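Local atomic coordinates of aromatic-L-amino-acid decarboxylase (Catharanthus roseus, PDB entry 6EEW), a protein that catalyses the pyridoxal 5'-phosphate-dependent decarboxylation of L-tryptophan to tryptamine and of 5-hydroxy-L-tryptophan to serotonin, working as a homodimer. Residues 165-170 and 312-317; 321-326 and 379-384. All coordinates share one frame; numbering follows the deposited sequence. Where two conformers were deposited one is given.

Contact 1: residues 165-170 and 312-317; sequences NTTSES and SLSLSP
T167 and S316 meet hydroxyl to hydroxyl: T167 OG1 lies 3.4 Å from S316 OG, long enough that the bond is weak, and S316 OG has a second hydroxyl partner in T328 OG1. A water makes a tighter bridge, 3.0 Å from T167 OG1 and 2.6 Å from S314 OG. With OG1 anti to its own carbonyl carbon (chi1 -62°), T167 serves both the water and S316 from one oxygen, while its CG2 comes 4.3 Å from S314 OG. H285 NE2 also bonds S314 OG. S170 adds a loose van der Waals contact, its CB 4.4 Å from S314 CB.

The contact joins the first turn of helix 167-186 to strand 312-315 of the seven-stranded mixed sheet, in the large domain of a fold-type I pyridoxal phosphate enzyme. The helix start faces the cofactor: T167 N and S168 OG bond phosphate oxygens of the modified lysine at position 319.

Further out, T166 is the N-cap, its OG1 accepting from E169 N at 2.9 Å with an angle of 164°. S170 OG reaches back to T166 O at 3.0 Å, and E169 OE2 takes N165 N at 2.7 Å through its anti lone pair.

Contact 2: residues 321-326 and 379-384; sequences LLAYLD and WLILRS
I381 CD1 supplies the direct contacts across this interface, all of them van der Waals. The methyl sits 3.7 Å from L322 O and 3.8 Å from L321 O, so it packs against two successive carbonyl oxygens. It also lies 3.9 Å from A323 CA and 4.0 Å from A323 CB, the apolar side-chain pair of the contact. CG1 is anti to the carbonyl carbon of I381 (chi1 -64°) and CD1 continues the chain outward (chi2 174°), which carries the methyl from the helix to the backbone of the loop. The other branch, I381 CG2, has L321 CG at 5.2 Å and L322 CD1 at 4.7 Å, too far for close packing.

In the fold, residues 321-326 belong to the loop that follows the cofactor lysine and leads into strand 328-332, whereas 379-384 is an early part of the long helix 375-409.

The polar bonds are made with residues outside the two segments. L322 N and O bond T104 OG1 and S106 OG, and K377 NZ takes both Y324 O and D326 O, linking the loop to the same long helix. On the helix, R383 CD lies over one face of the W379 ring near its rim, 3.1 Å above the plane, and the R383 guanidinium forms salt bridges with D80 and E72 of the second subunit.

From the N terminus, the chain enters contact 1 at 165-170, at the start of helix 167-186, and closes that loop 142 residues later at 312-317. Contact 2 opens just beyond, at 321-326, and closes after 53 residues at 379-384. The two loops therefore run in series, neither nested nor crossed. Between them lie H318 and the cofactor-bearing lysine. The centres of the two contacts lie about 15 Å apart, but the segments touch: P317 O is 3.2 Å from A323 N, a probable hydrogen bond, and N165 O packs 3.4 Å from D326 CB. Together they tie helix 167-186, strand 312-315, the loop after the lysine and helix 375-409, and both reach the second subunit.

Contact 1: residues 165-170 and 312-317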
loop_
_atom_site.group_PDB
_atom_site.type_symbol
_atom_site.label_atom_id
_atom_site.label_comp_id
_atom_site.label_asym_id
_atom_site.label_seq_id
_atom_site.Cartn_x
_atom_site.Cartn_y
_atom_site.Cartn_z
ATOM N N ASN A 165 -1.660 2.350 -4.269
ATOM C CA ASN A 165 -0.792 3.079 -3.352
ATOM C C ASN A 165 0.330 3.800 -4.085
ATOM O O ASN A 165 0.672 4.935 -3.739
ATOM C CB ASN A 165 -0.176 2.110 -2.338
ATOM C CG ASN A 165 -1.176 1.620 -1.308
ATOM O OD1 ASN A 165 -1.925 2.401 -0.735
ATOM N ND2 ASN A 165 -1.212 0.316 -1.096
ATOM N N THR A 166 0.931 3.155 -5.083
ATOM C CA THR A 166 2.199 3.618 -5.620
ATOM C C THR A 166 2.159 3.549 -7.135
ATOM O O THR A 166 1.258 2.957 -7.739
ATOM C CB THR A 166 3.389 2.784 -5.119
ATOM O OG1 THR A 166 3.316 1.462 -5.670
ATOM C CG2 THR A 166 3.389 2.681 -3.605
ATOM N N THR A 167 3.147 4.188 -7.755
ATOM C CA THR A 167 3.335 3.981 -9.183
ATOM C C THR A 167 3.919 2.605 -9.450
ATOM O O THR A 167 3.540 1.937 -10.418
ATOM C CB THR A 167 4.228 5.079 -9.755
ATOM O OG1 THR A 167 3.566 6.331 -9.573
ATOM C CG2 THR A 167 4.460 4.860 -11.248
ATOM N N SER A 168 4.849 2.165 -8.603
ATOM C CA SER A 168 5.501 0.885 -8.840
ATOM C C SER A 168 4.480 -0.240 -8.940
ATOM O O SER A 168 4.557 -1.068 -9.854
ATOM C CB SER A 168 6.543 0.606 -7.760
ATOM O OG SER A 168 7.717 1.372 -8.005
ATOM N N GLU A 169 3.482 -0.263 -8.051
ATOM C CA GLU A 169 2.527 -1.363 -8.116
ATOM C C GLU A 169 1.497 -1.173 -9.226
ATOM O O GLU A 169 1.000 -2.159 -9.776
ATOM C CB GLU A 169 1.853 -1.582 -6.748
ATOM C CG GLU A 169 1.109 -0.400 -6.133
ATOM C CD GLU A 169 0.403 -0.777 -4.805
ATOM O OE1 GLU A 169 0.758 -1.820 -4.214
ATOM O OE2 GLU A 169 -0.513 -0.041 -4.364
ATOM N N SER A 170 1.190 0.060 -9.615
ATOM C CA SER A 170 0.332 0.253 -10.784
ATOM C C SER A 170 1.010 -0.258 -12.046
ATOM O O SER A 170 0.404 -0.988 -12.847
ATOM C CB SER A 170 -0.043 1.714 -10.912
ATOM O OG SER A 170 -0.753 2.092 -9.759
ATOM N N SER A 312 -2.856 1.995 -20.665
ATOM C CA SER A 312 -3.140 2.366 -19.286
ATOM C C SER A 312 -2.457 3.678 -18.961
ATOM O O SER A 312 -1.540 4.115 -19.664
ATOM C CB SER A 312 -2.726 1.269 -18.286
ATOM O OG SER A 312 -1.417 0.736 -18.515
ATOM N N LEU A 313 -2.948 4.322 -17.900
ATOM C CA LEU A 313 -2.411 5.606 -17.470
ATOM C C LEU A 313 -2.402 5.677 -15.952
ATOM O O LEU A 313 -3.315 5.168 -15.297
ATOM C CB LEU A 313 -3.227 6.772 -18.054
ATOM C CG LEU A 313 -3.072 8.114 -17.343
ATOM C CD1 LEU A 313 -1.726 8.747 -17.696
ATOM C CD2 LEU A 313 -4.229 9.022 -17.719
ATOM N N SER A 314 -1.360 6.282 -15.386
ATOM C CA SER A 314 -1.331 6.489 -13.945
ATOM C C SER A 314 -0.830 7.889 -13.599
ATOM O O SER A 314 -0.031 8.494 -14.323
ATOM C CB SER A 314 -0.485 5.406 -13.244
ATOM O OG SER A 314 0.879 5.443 -13.628
ATOM N N LEU A 315 -1.334 8.402 -12.480
ATOM C CA LEU A 315 -0.829 9.646 -11.905
ATOM C C LEU A 315 -0.969 9.576 -10.397
ATOM O O LEU A 315 -1.886 8.939 -9.895
ATOM C CB LEU A 315 -1.571 10.876 -12.455
ATOM C CG LEU A 315 -3.027 11.257 -12.166
ATOM C CD1 LEU A 315 -3.208 12.075 -10.873
ATOM C CD2 LEU A 315 -3.549 12.051 -13.362
ATOM N N SER A 316 -0.072 10.249 -9.679
ATOM C CA SER A 316 -0.077 10.198 -8.220
ATOM C C SER A 316 -0.546 11.509 -7.597
ATOM O O SER A 316 0.252 12.447 -7.441
ATOM C CB SER A 316 1.317 9.841 -7.697
ATOM O OG SER A 316 1.587 8.460 -7.875
ATOM N N PRO A 317 -1.809 11.617 -7.187
ATOM C CA PRO A 317 -2.220 12.756 -6.349
ATOM C C PRO A 317 -1.292 13.056 -5.169
ATOM O O PRO A 317 -1.226 14.209 -4.731
ATOM C CB PRO A 317 -3.614 12.331 -5.869
ATOM C CG PRO A 317 -4.135 11.466 -6.994
ATOM C CD PRO A 317 -2.943 10.776 -7.602
HETATM O O HOH W 1 2.154 7.018 -12.079
#

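Contact 2: residues 321-326 and 379-384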
loop_
_atom_site.group_PDB
_atom_site.type_symbol
_atom_site.label_atom_id
_atom_site.label_comp_id
_atom_site.label_asym_id
_atom_site.label_seq_id
_atom_site.Cartn_x
_atom_site.Cartn_y
_atom_site.Cartn_z
ATOM N N LEU A 321 -1.099 16.704 -6.363
ATOM C CA LEU A 321 -2.525 16.998 -6.244
ATOM C C LEU A 321 -2.989 16.914 -4.796
ATOM O O LEU A 321 -4.113 16.486 -4.499
ATOM C CB LEU A 321 -3.366 16.077 -7.131
ATOM C CG LEU A 321 -4.717 16.679 -7.556
ATOM C CD1 LEU A 321 -4.526 17.983 -8.330
ATOM C CD2 LEU A 321 -5.599 15.672 -8.338
ATOM N N LEU A 322 -2.180 17.434 -3.882
ATOM C CA LEU A 322 -2.630 17.785 -2.542
ATOM C C LEU A 322 -3.120 16.578 -1.738
ATOM O O LEU A 322 -3.762 16.746 -0.691
ATOM C CB LEU A 322 -3.722 18.852 -2.618
ATOM C CG LEU A 322 -3.492 19.984 -3.636
ATOM C CD1 LEU A 322 -4.718 20.869 -3.684
ATOM C CD2 LEU A 322 -2.264 20.815 -3.272
ATOM N N ALA A 323 -2.850 15.364 -2.196
ATOM C CA ALA A 323 -3.212 14.182 -1.441
ATOM C C ALA A 323 -2.031 13.826 -0.566
ATOM O O ALA A 323 -0.873 14.001 -0.958
ATOM C CB ALA A 323 -3.570 13.017 -2.364
ATOM N N TYR A 324 -2.308 13.336 0.617
ATOM C CA TYR A 324 -1.131 12.847 1.309
ATOM C C TYR A 324 -0.715 11.511 0.698
ATOM O O TYR A 324 -1.466 10.895 -0.067
ATOM C CB TYR A 324 -1.415 12.722 2.809
ATOM C CG TYR A 324 -1.499 14.047 3.554
ATOM C CD1 TYR A 324 -2.633 14.848 3.484
ATOM C CD2 TYR A 324 -0.443 14.481 4.347
ATOM C CE1 TYR A 324 -2.708 16.042 4.174
ATOM C CE2 TYR A 324 -0.512 15.677 5.031
ATOM C CZ TYR A 324 -1.639 16.446 4.946
ATOM O OH TYR A 324 -1.690 17.631 5.634
ATOM N N LEU A 325 0.502 11.065 1.012
ATOM C CA LEU A 325 0.825 9.660 0.786
ATOM C C LEU A 325 -0.132 8.791 1.590
ATOM O O LEU A 325 -0.459 9.118 2.731
ATOM C CB LEU A 325 2.261 9.350 1.205
ATOM C CG LEU A 325 3.414 9.632 0.241
ATOM C CD1 LEU A 325 3.691 11.133 0.168
ATOM C CD2 LEU A 325 4.655 8.842 0.642
ATOM N N ASP A 326 -0.604 7.688 1.005
ATOM C CA ASP A 326 -0.363 7.275 -0.371
ATOM C C ASP A 326 -1.582 7.613 -1.184
ATOM O O ASP A 326 -2.689 7.695 -0.643
ATOM C CB ASP A 326 -0.113 5.765 -0.500
ATOM C CG ASP A 326 1.178 5.320 0.133
ATOM O OD1 ASP A 326 2.218 5.942 -0.173
ATOM O OD2 ASP A 326 1.150 4.339 0.922
ATOM N N TRP A 379 -12.223 12.512 -3.050
ATOM C CA TRP A 379 -13.534 13.144 -3.120
ATOM C C TRP A 379 -13.544 14.459 -2.361
ATOM O O TRP A 379 -14.032 15.476 -2.867
ATOM C CB TRP A 379 -14.586 12.193 -2.564
ATOM C CG TRP A 379 -16.010 12.620 -2.733
ATOM C CD1 TRP A 379 -16.625 12.999 -3.888
ATOM C CD2 TRP A 379 -17.023 12.645 -1.712
ATOM N NE1 TRP A 379 -17.956 13.289 -3.645
ATOM C CE2 TRP A 379 -18.221 13.072 -2.318
ATOM C CE3 TRP A 379 -17.025 12.359 -0.339
ATOM C CZ2 TRP A 379 -19.408 13.211 -1.602
ATOM C CZ3 TRP A 379 -18.203 12.498 0.370
ATOM C CH2 TRP A 379 -19.378 12.921 -0.261
ATOM N N LEU A 380 -13.021 14.454 -1.131
ATOM C CA LEU A 380 -13.021 15.685 -0.353
ATOM C C LEU A 380 -12.146 16.738 -1.007
ATOM O O LEU A 380 -12.489 17.912 -0.975
ATOM C CB LEU A 380 -12.558 15.439 1.083
ATOM C CG LEU A 380 -13.660 15.191 2.128
ATOM C CD1 LEU A 380 -14.518 14.014 1.676
ATOM C CD2 LEU A 380 -13.064 14.914 3.498
ATOM N N ILE A 381 -11.044 16.346 -1.643
ATOM C CA ILE A 381 -10.202 17.333 -2.322
ATOM C C ILE A 381 -10.979 18.009 -3.447
ATOM O O ILE A 381 -11.084 19.247 -3.524
ATOM C CB ILE A 381 -8.932 16.657 -2.863
ATOM C CG1 ILE A 381 -8.074 16.105 -1.725
ATOM C CG2 ILE A 381 -8.142 17.619 -3.748
ATOM C CD1 ILE A 381 -6.868 15.307 -2.219
ATOM N N LEU A 382 -11.519 17.193 -4.349
ATOM C CA LEU A 382 -12.279 17.714 -5.474
ATOM C C LEU A 382 -13.424 18.600 -4.998
ATOM O O LEU A 382 -13.571 19.744 -5.452
ATOM C CB LEU A 382 -12.776 16.552 -6.326
ATOM C CG LEU A 382 -11.520 15.843 -6.825
ATOM C CD1 LEU A 382 -11.871 14.497 -7.421
ATOM C CD2 LEU A 382 -10.826 16.719 -7.851
ATOM N N ARG A 383 -14.235 18.099 -4.068
ATOM C CA ARG A 383 -15.389 18.870 -3.620
ATOM C C ARG A 383 -14.990 20.142 -2.875
ATOM O O ARG A 383 -15.691 21.153 -2.972
ATOM C CB ARG A 383 -16.298 18.017 -2.738
ATOM C CG ARG A 383 -17.083 16.984 -3.507
ATOM C CD ARG A 383 -18.259 16.465 -2.685
ATOM N NE ARG A 383 -19.245 17.501 -2.440
ATOM C CZ ARG A 383 -20.319 17.351 -1.665
ATOM N NH1 ARG A 383 -20.555 16.203 -1.027
ATOM N NH2 ARG A 383 -21.163 18.342 -1.536
ATOM N N SER A 384 -13.877 20.116 -2.136
ATOM C CA SER A 384 -13.557 21.238 -1.267
ATOM C C SER A 384 -12.859 22.368 -2.009
ATOM O O SER A 384 -12.944 23.524 -1.581
ATOM C CB SER A 384 -12.690 20.752 -0.107
ATOM O OG SER A 384 -13.228 19.567 0.468
#